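Manganese-containing pseudocatalase (Thermus thermophilus, PDB 2V8T) probably breaks hydrogen peroxide down to water and oxygen at a pair of manganese ions held within each subunit. Local coordinates at residues D6-E11 against G269-A274; A28-R33 against A121-M126; A78-S83 against P172-M177. All blocks are in the same frame, centred on the assembly; numbering follows the deposited sequence.

Contact 1 of 3, residues D6-E11 against G269-A274; sequences DRLQIE and GPVFDA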
ATOM      1  N   ASP A   6     -27.129  19.526 -10.413  1.00  7.77           N
ATOM      2  CA  ASP A   6     -27.664  18.442  -9.587  1.00  7.75           C
ATOM      3  C   ASP A   6     -28.533  17.483 -10.435  1.00  7.88           C
ATOM      4  O   ASP A   6     -29.729  17.317 -10.202  1.00  8.97           O
ATOM      5  CB  ASP A   6     -28.443  18.992  -8.395  1.00  8.30           C
ATOM      6  CG  ASP A   6     -28.539  17.980  -7.252  1.00  8.84           C
ATOM      7  OD1 ASP A   6     -27.454  17.412  -6.881  1.00  8.93           O
ATOM      8  OD2 ASP A   6     -29.639  17.772  -6.714  1.00 10.38           O
ATOM      9  N   ARG A   7     -27.864  16.834 -11.381  1.00  7.76           N
ATOM     10  CA  ARG A   7     -28.469  15.885 -12.306  1.00  7.78           C
ATOM     11  C   ARG A   7     -27.424  14.810 -12.623  1.00  7.53           C
ATOM     12  O   ARG A   7     -26.268  15.151 -12.860  1.00  9.06           O
ATOM     13  CB  ARG A   7     -28.849  16.541 -13.645  1.00  8.82           C
ATOM     14  CG  ARG A   7     -29.933  17.592 -13.533  1.00  9.55           C
ATOM     15  CD  ARG A   7     -31.333  17.014 -13.396  1.00  9.94           C
ATOM     16  NE  ARG A   7     -31.800  16.483 -14.696  1.00 10.38           N
ATOM     17  CZ  ARG A   7     -33.014  15.978 -14.889  1.00  9.86           C
ATOM     18  NH1 ARG A   7     -33.862  15.819 -13.901  1.00 10.48           N
ATOM     19  NH2 ARG A   7     -33.389  15.628 -16.116  1.00 11.98           N
ATOM     20  N   LEU A   8     -27.856  13.566 -12.710  1.00  7.38           N
ATOM     21  CA  LEU A   8     -27.021  12.509 -13.270  1.00  7.46           C
ATOM     22  C   LEU A   8     -27.010  12.615 -14.768  1.00  7.51           C
ATOM     23  O   LEU A   8     -27.960  13.116 -15.388  1.00  8.14           O
ATOM     24  CB  LEU A   8     -27.535  11.136 -12.880  1.00  7.62           C
ATOM     25  CG  LEU A   8     -27.520  10.844 -11.385  1.00  8.13           C
ATOM     26  CD1 LEU A   8     -28.114   9.459 -11.119  1.00  8.96           C
ATOM     27  CD2 LEU A   8     -26.112  10.968 -10.808  1.00  9.51           C
ATOM     28  N   GLN A   9     -25.980  12.054 -15.429  1.00  7.82           N
ATOM     29  CA  GLN A   9     -25.896  12.178 -16.874  1.00  7.96           C
ATOM     30  C   GLN A   9     -26.989  11.418 -17.586  1.00  8.41           C
ATOM     31  O   GLN A   9     -27.330  11.740 -18.734  1.00  9.25           O
ATOM     32  CB  GLN A   9     -24.470  11.774 -17.366  1.00  8.47           C
ATOM     33  CG  GLN A   9     -24.197  12.230 -18.752  1.00  9.46           C
ATOM     34  CD  GLN A   9     -22.737  12.085 -19.187  1.00  9.07           C
ATOM     35  OE1 GLN A   9     -21.856  12.021 -18.357  1.00 10.70           O
ATOM     36  NE2 GLN A   9     -22.488  12.055 -20.454  1.00 10.43           N
ATOM     37  N   ILE A  10     -27.543  10.351 -16.968  1.00  8.63           N
ATOM     38  CA  ILE A  10     -28.769   9.678 -17.401  1.00  8.75           C
ATOM     39  C   ILE A  10     -29.599   9.414 -16.156  1.00  8.74           C
ATOM     40  O   ILE A  10     -29.063   9.322 -15.051  1.00 10.37           O
ATOM     41  CB  ILE A  10     -28.543   8.332 -18.123  1.00 10.50           C
ATOM     42  CG1 ILE A  10     -27.722   7.361 -17.307  1.00 10.93           C
ATOM     43  CG2 ILE A  10     -28.000   8.540 -19.540  1.00 12.89           C
ATOM     44  CD1 ILE A  10     -27.777   5.943 -17.739  1.00 13.33           C
ATOM     45  N   GLU A  11     -30.885   9.199 -16.362  1.00  9.47           N
ATOM     46  CA  GLU A  11     -31.712   8.662 -15.303  1.00 10.75           C
ATOM     47  C   GLU A  11     -31.358   7.185 -15.076  1.00 10.71           C
ATOM     48  O   GLU A  11     -30.959   6.477 -16.003  1.00 13.59           O
ATOM     49  CB  GLU A  11     -33.176   8.864 -15.384  0.60 10.71           C
ATOM     50  CG  GLU A  11     -33.819   7.851 -16.236  0.60 10.70           C
ATOM     51  CD  GLU A  11     -33.815   8.079 -17.673  0.60 11.39           C
ATOM     52  OE1 GLU A  11     -33.028   8.943 -18.105  0.60 12.42           O
ATOM     53  OE2 GLU A  11     -34.611   7.465 -18.418  0.60 11.94           O
ATOM     54  N   GLY A 269     -30.774  13.097 -15.863  1.00  8.62           N
ATOM     55  CA  GLY A 269     -31.833  12.570 -15.042  1.00  8.60           C
ATOM     56  C   GLY A 269     -31.640  12.965 -13.593  1.00  7.76           C
ATOM     57  O   GLY A 269     -30.640  13.599 -13.237  1.00  8.16           O
ATOM     58  N   PRO A 270     -32.588  12.606 -12.727  1.00  8.20           N
ATOM     59  CA  PRO A 270     -32.498  12.983 -11.309  1.00  8.25           C
ATOM     60  C   PRO A 270     -31.321  12.271 -10.622  1.00  7.81           C
ATOM     61  O   PRO A 270     -31.010  11.120 -10.912  1.00  8.63           O
ATOM     62  CB  PRO A 270     -33.829  12.523 -10.739  1.00  9.84           C
ATOM     63  CG  PRO A 270     -34.704  12.400 -11.859  1.00 12.61           C
ATOM     64  CD  PRO A 270     -33.869  11.939 -13.027  1.00  9.36           C
ATOM     65  N   VAL A 271     -30.759  12.956  -9.598  1.00  7.71           N
ATOM     66  CA  VAL A 271     -29.882  12.309  -8.698  1.00  7.48           C
ATOM     67  C   VAL A 271     -30.646  11.289  -7.854  1.00  7.63           C
ATOM     68  O   VAL A 271     -31.891  11.285  -7.785  1.00  8.56           O
ATOM     69  CB  VAL A 271     -29.069  13.283  -7.822  1.00  8.14           C
ATOM     70  CG1 VAL A 271     -28.210  14.177  -8.701  1.00  8.90           C
ATOM     71  CG2 VAL A 271     -29.930  14.042  -6.851  1.00  9.34           C
ATOM     72  N   PHE A 272     -29.892  10.382  -7.228  1.00  7.44           N
ATOM     73  CA  PHE A 272     -30.413   9.272  -6.451  1.00  7.46           C
ATOM     74  C   PHE A 272     -30.280   9.553  -4.963  1.00  7.61           C
ATOM     75  O   PHE A 272     -29.235  10.037  -4.521  1.00  8.72           O
ATOM     76  CB  PHE A 272     -29.645   7.997  -6.809  1.00  7.73           C
ATOM     77  CG  PHE A 272     -30.069   6.807  -5.976  1.00  8.01           C
ATOM     78  CD1 PHE A 272     -31.309   6.249  -6.145  1.00  8.63           C
ATOM     79  CD2 PHE A 272     -29.228   6.317  -4.999  1.00  8.57           C
ATOM     80  CE1 PHE A 272     -31.724   5.205  -5.311  1.00  9.17           C
ATOM     81  CE2 PHE A 272     -29.650   5.276  -4.191  1.00  9.60           C
ATOM     82  CZ  PHE A 272     -30.889   4.739  -4.343  1.00  9.55           C
ATOM     83  N   ASP A 273     -31.309   9.207  -4.212  1.00  7.97           N
ATOM     84  CA  ASP A 273     -31.303   9.322  -2.751  1.00  8.49           C
ATOM     85  C   ASP A 273     -31.696   7.958  -2.187  1.00  8.28           C
ATOM     86  O   ASP A 273     -32.827   7.483  -2.366  1.00  9.61           O
ATOM     87  CB  ASP A 273     -32.279  10.417  -2.330  1.00  8.99           C
ATOM     88  CG  ASP A 273     -32.324  10.673  -0.830  1.00  9.38           C
ATOM     89  OD1 ASP A 273     -31.832   9.891  -0.027  1.00 12.14           O
ATOM     90  OD2 ASP A 273     -32.896  11.748  -0.474  1.00 11.99           O
ATOM     91  N   ALA A 274     -30.767   7.335  -1.464  1.00  8.62           N
ATOM     92  CA  ALA A 274     -30.974   5.997  -0.921  1.00  8.87           C
ATOM     93  C   ALA A 274     -31.957   5.924   0.223  1.00  9.35           C
ATOM     94  O   ALA A 274     -32.313   4.791   0.589  1.00 10.29           O
ATOM     95  CB  ALA A 274     -29.626   5.411  -0.457  1.00  9.96           C
TER
HETATM   96  O   HOH W   1     -31.845  15.747  -9.410  1.00  8.90           O

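Contact 2 of 3, residues A28-R33 against A121-M126; sequences ALLGGR and ANSLVM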
ATOM      1  N   ALA A  28     -15.464  -2.069  -9.146  1.00  6.34           N
ATOM      2  CA  ALA A  28     -14.320  -2.056 -10.055  1.00  6.62           C
ATOM      3  C   ALA A  28     -14.361  -0.883 -11.025  1.00  6.32           C
ATOM      4  O   ALA A  28     -13.324  -0.366 -11.446  1.00  7.33           O
ATOM      5  CB  ALA A  28     -14.251  -3.355 -10.877  1.00  7.65           C
ATOM      6  N   LEU A  29     -15.573  -0.502 -11.412  1.00  6.37           N
ATOM      7  CA  LEU A  29     -15.815   0.546 -12.389  1.00  6.66           C
ATOM      8  C   LEU A  29     -15.753   1.941 -11.777  1.00  6.81           C
ATOM      9  O   LEU A  29     -15.835   2.937 -12.495  1.00  7.71           O
ATOM     10  CB  LEU A  29     -17.172   0.338 -13.081  1.00  6.94           C
ATOM     11  CG  LEU A  29     -17.397  -1.090 -13.611  1.00  7.19           C
ATOM     12  CD1 LEU A  29     -18.732  -1.137 -14.350  1.00  8.28           C
ATOM     13  CD2 LEU A  29     -16.246  -1.557 -14.498  1.00  8.55           C
ATOM     14  N   LEU A  30     -15.611   2.008 -10.437  1.00  7.20           N
ATOM     15  CA  LEU A  30     -15.512   3.273  -9.725  1.00  7.62           C
ATOM     16  C   LEU A  30     -14.047   3.498  -9.296  1.00  7.29           C
ATOM     17  O   LEU A  30     -13.372   4.396  -9.762  1.00  8.16           O
ATOM     18  CB  LEU A  30     -16.474   3.327  -8.556  1.00  7.74           C
ATOM     19  CG  LEU A  30     -16.486   4.637  -7.776  1.00  7.97           C
ATOM     20  CD1 LEU A  30     -16.657   5.873  -8.691  1.00  9.46           C
ATOM     21  CD2 LEU A  30     -17.596   4.587  -6.725  1.00  9.82           C
ATOM     22  N   GLY A  31     -13.553   2.642  -8.363  1.00  7.24           N
ATOM     23  CA  GLY A  31     -12.261   2.836  -7.731  1.00  7.48           C
ATOM     24  C   GLY A  31     -11.197   1.827  -8.103  1.00  7.85           C
ATOM     25  O   GLY A  31     -10.109   1.895  -7.515  1.00  8.62           O
ATOM     26  N   GLY A  32     -11.462   0.898  -9.019  1.00  7.95           N
ATOM     27  CA  GLY A  32     -10.428   0.031  -9.516  1.00  8.44           C
ATOM     28  C   GLY A  32      -9.463   0.718 -10.441  1.00  7.76           C
ATOM     29  O   GLY A  32      -9.650   1.867 -10.833  1.00  8.08           O
ATOM     30  N   ARG A  33      -8.422  -0.020 -10.826  1.00  8.03           N
ATOM     31  CA  ARG A  33      -7.384   0.545 -11.661  1.00  7.81           C
ATOM     32  C   ARG A  33      -7.928   1.195 -12.943  1.00  7.79           C
ATOM     33  O   ARG A  33      -7.386   2.221 -13.367  1.00  8.19           O
ATOM     34  CB  ARG A  33      -6.404  -0.574 -12.051  0.50  8.47           C
ATOM     35  CG  ARG A  33      -5.340  -0.113 -12.990  0.70 10.17           C
ATOM     36  CD  ARG A  33      -4.374  -1.220 -13.303  0.70 13.02           C
ATOM     37  NE  ARG A  33      -3.415  -0.704 -14.323  0.70 16.11           N
ATOM     38  CZ  ARG A  33      -2.407  -1.335 -14.895  0.50 15.13           C
ATOM     39  NH1 ARG A  33      -2.291  -2.495 -14.532  0.50 14.19           N
ATOM     40  NH2 ARG A  33      -1.651  -0.798 -15.847  0.50 18.01           N
ATOM     41  N   ALA A 121     -23.864   1.591   4.217  1.00  7.19           N
ATOM     42  CA  ALA A 121     -24.439   0.970   3.015  1.00  6.91           C
ATOM     43  C   ALA A 121     -24.331   1.952   1.828  1.00  6.39           C
ATOM     44  O   ALA A 121     -25.330   2.286   1.186  1.00  7.04           O
ATOM     45  CB  ALA A 121     -25.831   0.449   3.217  1.00  7.70           C
ATOM     46  N   ASN A 122     -23.109   2.401   1.537  1.00  6.55           N
ATOM     47  CA  ASN A 122     -22.886   3.355   0.451  1.00  6.41           C
ATOM     48  C   ASN A 122     -21.532   3.067  -0.213  1.00  6.38           C
ATOM     49  O   ASN A 122     -20.696   2.317   0.280  1.00  6.62           O
ATOM     50  CB  ASN A 122     -23.025   4.803   0.922  1.00  6.81           C
ATOM     51  CG  ASN A 122     -22.148   5.225   2.073  1.00  7.09           C
ATOM     52  OD1 ASN A 122     -20.835   5.111   1.963  1.00  8.82           O
ATOM     53  ND2 ASN A 122     -22.671   5.656   3.135  1.00  6.60           N
ATOM     54  N   SER A 123     -21.362   3.737  -1.369  1.00  6.58           N
ATOM     55  CA  SER A 123     -20.158   3.589  -2.160  1.00  6.39           C
ATOM     56  C   SER A 123     -18.924   4.031  -1.398  1.00  6.48           C
ATOM     57  O   SER A 123     -18.969   4.880  -0.498  1.00  6.89           O
ATOM     58  CB  SER A 123     -20.263   4.410  -3.463  1.00  6.82           C
ATOM     59  OG  SER A 123     -20.068   5.794  -3.290  1.00  7.41           O
ATOM     60  N   LEU A 124     -17.788   3.416  -1.785  1.00  6.42           N
ATOM     61  CA  LEU A 124     -16.486   3.701  -1.225  1.00  6.40           C
ATOM     62  C   LEU A 124     -15.487   3.893  -2.359  1.00  6.18           C
ATOM     63  O   LEU A 124     -15.755   3.561  -3.512  1.00  6.89           O
ATOM     64  CB  LEU A 124     -16.035   2.571  -0.266  1.00  6.90           C
ATOM     65  CG  LEU A 124     -16.967   2.365   0.945  1.00  7.13           C
ATOM     66  CD1 LEU A 124     -16.587   1.062   1.644  1.00  8.22           C
ATOM     67  CD2 LEU A 124     -16.920   3.532   1.917  1.00  8.36           C
ATOM     68  N   VAL A 125     -14.310   4.437  -2.049  1.00  6.56           N
ATOM     69  CA  VAL A 125     -13.334   4.820  -3.099  1.00  6.81           C
ATOM     70  C   VAL A 125     -12.348   3.652  -3.332  1.00  6.64           C
ATOM     71  O   VAL A 125     -11.177   3.690  -2.945  1.00  7.27           O
ATOM     72  CB  VAL A 125     -12.629   6.131  -2.738  1.00  7.98           C
ATOM     73  CG1 VAL A 125     -11.885   6.640  -3.983  1.00  9.31           C
ATOM     74  CG2 VAL A 125     -13.616   7.184  -2.264  1.00  9.81           C
ATOM     75  N   MET A 126     -12.884   2.586  -3.917  1.00  6.81           N
ATOM     76  CA  MET A 126     -12.220   1.300  -3.950  1.00  6.95           C
ATOM     77  C   MET A 126     -12.729   0.490  -5.146  1.00  6.29           C
ATOM     78  O   MET A 126     -13.728   0.829  -5.791  1.00  6.61           O
ATOM     79  CB  MET A 126     -12.417   0.497  -2.658  1.00  7.40           C
ATOM     80  CG  MET A 126     -13.873   0.158  -2.423  1.00  7.99           C
ATOM     81  SD  MET A 126     -14.176  -0.888  -0.959  1.00  8.55           S
ATOM     82  CE  MET A 126     -13.251  -0.127   0.338  1.00  9.88           C
TER

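Contact 3 of 3, residues A78-S83 against P172-M177; sequences AATINS and PVAREM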
ATOM      1  N   ALA A  78     -21.159   5.885  -8.752  1.00  6.21           N
ATOM      2  CA  ALA A  78     -21.484   5.899  -7.349  1.00  6.26           C
ATOM      3  C   ALA A  78     -23.001   5.750  -7.140  1.00  6.33           C
ATOM      4  O   ALA A  78     -23.441   5.046  -6.230  1.00  6.64           O
ATOM      5  CB  ALA A  78     -20.954   7.153  -6.685  1.00  6.83           C
ATOM      6  N   ALA A  79     -23.801   6.448  -7.959  1.00  6.37           N
ATOM      7  CA  ALA A  79     -25.264   6.349  -7.845  1.00  6.62           C
ATOM      8  C   ALA A  79     -25.756   4.938  -8.090  1.00  6.56           C
ATOM      9  O   ALA A  79     -26.729   4.490  -7.466  1.00  6.86           O
ATOM     10  CB  ALA A  79     -25.945   7.337  -8.790  1.00  7.38           C
ATOM     11  N   THR A  80     -25.117   4.230  -9.024  1.00  6.32           N
ATOM     12  CA  THR A  80     -25.468   2.862  -9.318  1.00  6.54           C
ATOM     13  C   THR A  80     -25.186   1.953  -8.105  1.00  6.28           C
ATOM     14  O   THR A  80     -26.019   1.151  -7.695  1.00  6.69           O
ATOM     15  CB  THR A  80     -24.684   2.381 -10.560  1.00  7.05           C
ATOM     16  OG1 THR A  80     -24.988   3.221 -11.676  1.00  8.31           O
ATOM     17  CG2 THR A  80     -25.010   0.963 -10.914  1.00  8.43           C
ATOM     18  N   ILE A  81     -23.979   2.087  -7.555  1.00  6.34           N
ATOM     19  CA  ILE A  81     -23.618   1.352  -6.344  1.00  6.25           C
ATOM     20  C   ILE A  81     -24.569   1.668  -5.209  1.00  6.22           C
ATOM     21  O   ILE A  81     -25.061   0.763  -4.516  1.00  6.56           O
ATOM     22  CB  ILE A  81     -22.138   1.646  -5.989  1.00  6.17           C
ATOM     23  CG1 ILE A  81     -21.230   1.044  -7.050  1.00  6.82           C
ATOM     24  CG2 ILE A  81     -21.809   1.173  -4.595  1.00  7.11           C
ATOM     25  CD1 ILE A  81     -19.835   1.633  -7.064  1.00  7.66           C
ATOM     26  N   ASN A  82     -24.851   2.947  -5.002  1.00  6.16           N
ATOM     27  CA  ASN A  82     -25.739   3.343  -3.924  1.00  6.11           C
ATOM     28  C   ASN A  82     -27.138   2.757  -4.118  1.00  6.41           C
ATOM     29  O   ASN A  82     -27.807   2.386  -3.149  1.00  6.99           O
ATOM     30  CB  ASN A  82     -25.774   4.845  -3.774  1.00  6.39           C
ATOM     31  CG  ASN A  82     -24.470   5.382  -3.226  1.00  6.31           C
ATOM     32  OD1 ASN A  82     -23.745   4.668  -2.535  1.00  7.23           O
ATOM     33  ND2 ASN A  82     -24.181   6.672  -3.517  1.00  6.85           N
ATOM     34  N   SER A  83     -27.608   2.715  -5.361  1.00  6.48           N
ATOM     35  CA  SER A  83     -28.882   2.117  -5.675  1.00  6.74           C
ATOM     36  C   SER A  83     -28.921   0.653  -5.278  1.00  7.10           C
ATOM     37  O   SER A  83     -29.928   0.169  -4.736  1.00  7.78           O
ATOM     38  CB  SER A  83     -29.197   2.261  -7.170  1.00  7.46           C
ATOM     39  OG  SER A  83     -29.401   3.595  -7.567  1.00  7.84           O
ATOM     40  N   PRO A 172     -30.973  -4.126 -13.660  1.00  8.17           N
ATOM     41  CA  PRO A 172     -31.151  -3.025 -14.642  1.00  8.34           C
ATOM     42  C   PRO A 172     -30.390  -1.775 -14.324  1.00  8.08           C
ATOM     43  O   PRO A 172     -29.940  -1.078 -15.243  1.00  8.52           O
ATOM     44  CB  PRO A 172     -32.681  -2.825 -14.654  1.00  9.37           C
ATOM     45  CG  PRO A 172     -33.203  -4.235 -14.384  1.00 10.04           C
ATOM     46  CD  PRO A 172     -32.266  -4.782 -13.327  1.00  8.79           C
ATOM     47  N   VAL A 173     -30.238  -1.399 -13.041  1.00  7.78           N
ATOM     48  CA  VAL A 173     -29.526  -0.161 -12.751  1.00  7.82           C
ATOM     49  C   VAL A 173     -28.078  -0.245 -13.273  1.00  7.76           C
ATOM     50  O   VAL A 173     -27.533   0.718 -13.818  1.00  8.87           O
ATOM     51  CB  VAL A 173     -29.617   0.230 -11.278  1.00  8.34           C
ATOM     52  CG1 VAL A 173     -28.854  -0.716 -10.346  1.00  8.89           C
ATOM     53  CG2 VAL A 173     -29.198   1.660 -11.071  1.00  9.25           C
ATOM     54  N   ALA A 174     -27.454  -1.404 -13.064  1.00  7.45           N
ATOM     55  CA  ALA A 174     -26.093  -1.606 -13.544  1.00  7.74           C
ATOM     56  C   ALA A 174     -26.037  -1.697 -15.050  1.00  7.30           C
ATOM     57  O   ALA A 174     -25.135  -1.147 -15.683  1.00  7.95           O
ATOM     58  CB  ALA A 174     -25.492  -2.874 -12.909  1.00  8.58           C
ATOM     59  N   ARG A 175     -27.002  -2.406 -15.654  1.00  7.60           N
ATOM     60  CA  ARG A 175     -26.989  -2.562 -17.118  1.00  7.90           C
ATOM     61  C   ARG A 175     -27.199  -1.226 -17.829  1.00  7.45           C
ATOM     62  O   ARG A 175     -26.601  -0.994 -18.870  1.00  7.89           O
ATOM     63  CB  ARG A 175     -28.159  -3.501 -17.530  0.50  8.57           C
ATOM     64  CG  ARG A 175     -27.969  -4.996 -17.118  0.50  8.44           C
ATOM     65  CD  ARG A 175     -29.031  -5.937 -17.503  0.50 10.78           C
ATOM     66  NE  ARG A 175     -29.309  -6.111 -18.905  0.50 12.74           N
ATOM     67  CZ  ARG A 175     -29.111  -7.141 -19.732  0.50 12.59           C
ATOM     68  NH1 ARG A 175     -28.385  -8.200 -19.503  0.50 16.11           N
ATOM     69  NH2 ARG A 175     -29.728  -6.995 -20.899  0.50 15.93           N
ATOM     70  N   GLU A 176     -28.054  -0.384 -17.276  1.00  7.78           N
ATOM     71  CA  GLU A 176     -28.291   0.945 -17.873  1.00  8.10           C
ATOM     72  C   GLU A 176     -27.052   1.829 -17.786  1.00  7.39           C
ATOM     73  O   GLU A 176     -26.612   2.428 -18.758  1.00  8.00           O
ATOM     74  CB  GLU A 176     -29.498   1.704 -17.317  0.50  8.18           C
ATOM     75  CG  GLU A 176     -30.802   1.069 -17.713  0.50  7.50           C
ATOM     76  CD  GLU A 176     -31.148   1.075 -19.192  0.50  8.53           C
ATOM     77  OE1 GLU A 176     -30.483   1.784 -19.984  0.50  8.84           O
ATOM     78  OE2 GLU A 176     -32.087   0.315 -19.535  0.50 12.59           O
ATOM     79  N   MET A 177     -26.470   1.899 -16.580  1.00  7.16           N
ATOM     80  CA  MET A 177     -25.258   2.677 -16.407  1.00  6.94           C
ATOM     81  C   MET A 177     -24.167   2.173 -17.336  1.00  6.50           C
ATOM     82  O   MET A 177     -23.453   2.968 -17.979  1.00  6.99           O
ATOM     83  CB  MET A 177     -24.826   2.667 -14.941  1.00  7.05           C
ATOM     84  CG  MET A 177     -23.485   3.333 -14.688  1.00  7.55           C
ATOM     85  SD  MET A 177     -22.029   2.305 -14.955  1.00  7.82           S
ATOM     86  CE  MET A 177     -22.183   1.186 -13.541  1.00  9.02           C
TER

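Contact 1 of 3, residues D6-E11 against G269-A274
Leu-8 and Gly-269 are joined backbone to backbone by a pair of hydrogen bonds. Leu-8 N gives its hydrogen to Gly-269 O at 2.8 Å. Gly-269 N returns a bond to Leu-8 O at 2.9 Å. Gly-269 lies close against the other segment, its CA 3.7 Å from Glu-11 N. Over the same glycine lies the Arg-7 guanidinium, one face down, with Gly-269 C 3.5 Å below the centre of the group. Bends at chi2 and chi3, both near -75°, fold the arginine back across the peptide, where NE bonds to Thr-267 O. Leu-8, which packs on helix 57-85, brings CD1 to 3.3 Å from Pro-270 O and CG to 3.9 Å from Val-271 CA. These residues form a minimal antiparallel ladder, strand 7-8 with strand 269-270, tying the N-terminal segment to the distant C-terminal part of the chain. Beyond it a water takes over, donating to Asp-6 O and accepting from Val-271 N at 3.0 Å. The Asp-6 side chain crosses that of Val-271 at about a right angle, OD2 3.7 Å from Val-271 CG2, while its OD1 bonds to Tyr-60 and Tyr-241 of the second subunit. The Gln-9 side chain starts away from the ladder; its NE2 is hydrogen-bonded to Tyr-180 OH and Glu-69 OE2, and it touches the manganese ligand His-73.

Contact 2 of 3, residues A28-R33 against A121-M126
Gly-31, in the weakly bonded helical turn 28-31, meets the backbone of Met-126, their CA atoms 4.1 Å apart, where the 121-126 loop bends through an inverse gamma turn centred on Val-125. Gly-31 N lies 3.2 Å from Met-126 O, and Gly-31 CA comes to 4.5 Å from Val-125 C. So close an approach sets backbone directly against backbone. Leu-30 supplies the main side-chain contact. With CG anti to the backbone N (chi1 -178°), the leucine reaches to the loop with one methyl, CD2, which lies 3.8 Å from Leu-124 O and 4.2 Å from Ser-123 CB. Its part is apolar cover over a polar backbone, and the carbonyl it meets has a hydrogen-bond donor of its own: Gln-27 NE2 bonds to both Leu-124 O and Met-126 O. Ser-123 directs its beta carbon toward Leu-30, while its hydroxyl bonds to Asn-49 of the second subunit. The side chains of Leu-124, Val-125 and Met-126 start away from the helical segment, leaving backbone to make most of the loop's side of this buried contact. Leu-30 also packs on Val-77 and Ile-81 of helix 57-85, and Tyr-45 of the second subunit covers Leu-30, Ser-123 and Val-125. Leu-29 packs on helix 144-166 and Leu-124 on helix 114-117; segment 28-33 runs just before helix 36-49, which carries the manganese ligand Glu-36.

Contact 3 of 3, residues A78-S83 against P172-M177
Helices 57-85 and 172-200 belong to the four-helix bundle of this ferritin-clan catalase, in which helices 36-49, 57-85, 144-166 and 172-200 carry the manganese ligands, and here two of them pack antiparallel. Over these short segments the axes come within 9.5 Å and their directions differ by 170°. Thr-80 points to the other helix and has the largest share of the buried surface. Its methyl CG2, anti to the backbone N (chi1, measured to OG1, is -59°), presses on the backbone of the other helix, 3.8 Å from Ala-174 CA and 3.9 Å from Val-173 O. The second branch, OG1, lies against the aliphatic part of Met-177, 3.3 Å from its CB; the hydroxyl itself is hydrogen-bonded to Leu-76 O one turn back. Thr-80 and Met-177 cross at about a right angle. Bends at chi2 (-84°) and chi3 curl the methionine back, so that its CE reaches 3.9 Å from Thr-80 CG2 and the threonine is touched by both ends of that side chain. One turn on, Ser-83 meets Val-173: the valine methyl CG2 approaches Ser-83 CB at 3.9 Å. The serine hydroxyl bonds within its own helix to Ala-79 O at 2.8 Å, sharing that oxygen with Ser-83 N, which arrives from the opposite face of the carbonyl plane. Both polar side chains thus bring their hydroxyls into a buried, largely apolar interface with a backbone acceptor already secured. Met-177 also packs on Leu-76, Val-77 and, in helix 20-26, Val-26; Ser-83 is covered by Phe-272, and helix 172-200 is tied to helix 219-226 by salt bridges from Arg-175 to Glu-220 and from Glu-176 to Lys-223.

Contacts 2 and 3 are buried, whereas contact 1 is partly buried, beside the bundle and against the second subunit. Helix 57-85 is common ground: contact 3 uses it directly, Leu-8 and Phe-272 of contact 1 rest on Ala-79 and the 82-83 backbone, and in contact 2 Ser-123 N probably bonds to Asn-82 OD1 at 2.8 Å. Ile-10 of contact 1 also touches the backbone of Glu-176 in helix 172-200. Contacts 1 and 2 do not touch each other. Their chemistry differs accordingly: strand bonds, a water and charged side chains at contact 1, close glycine backbone approach at contact 2, and a threonine and a serine packed against methyls and backbone at contact 3. All three also meet the second subunit.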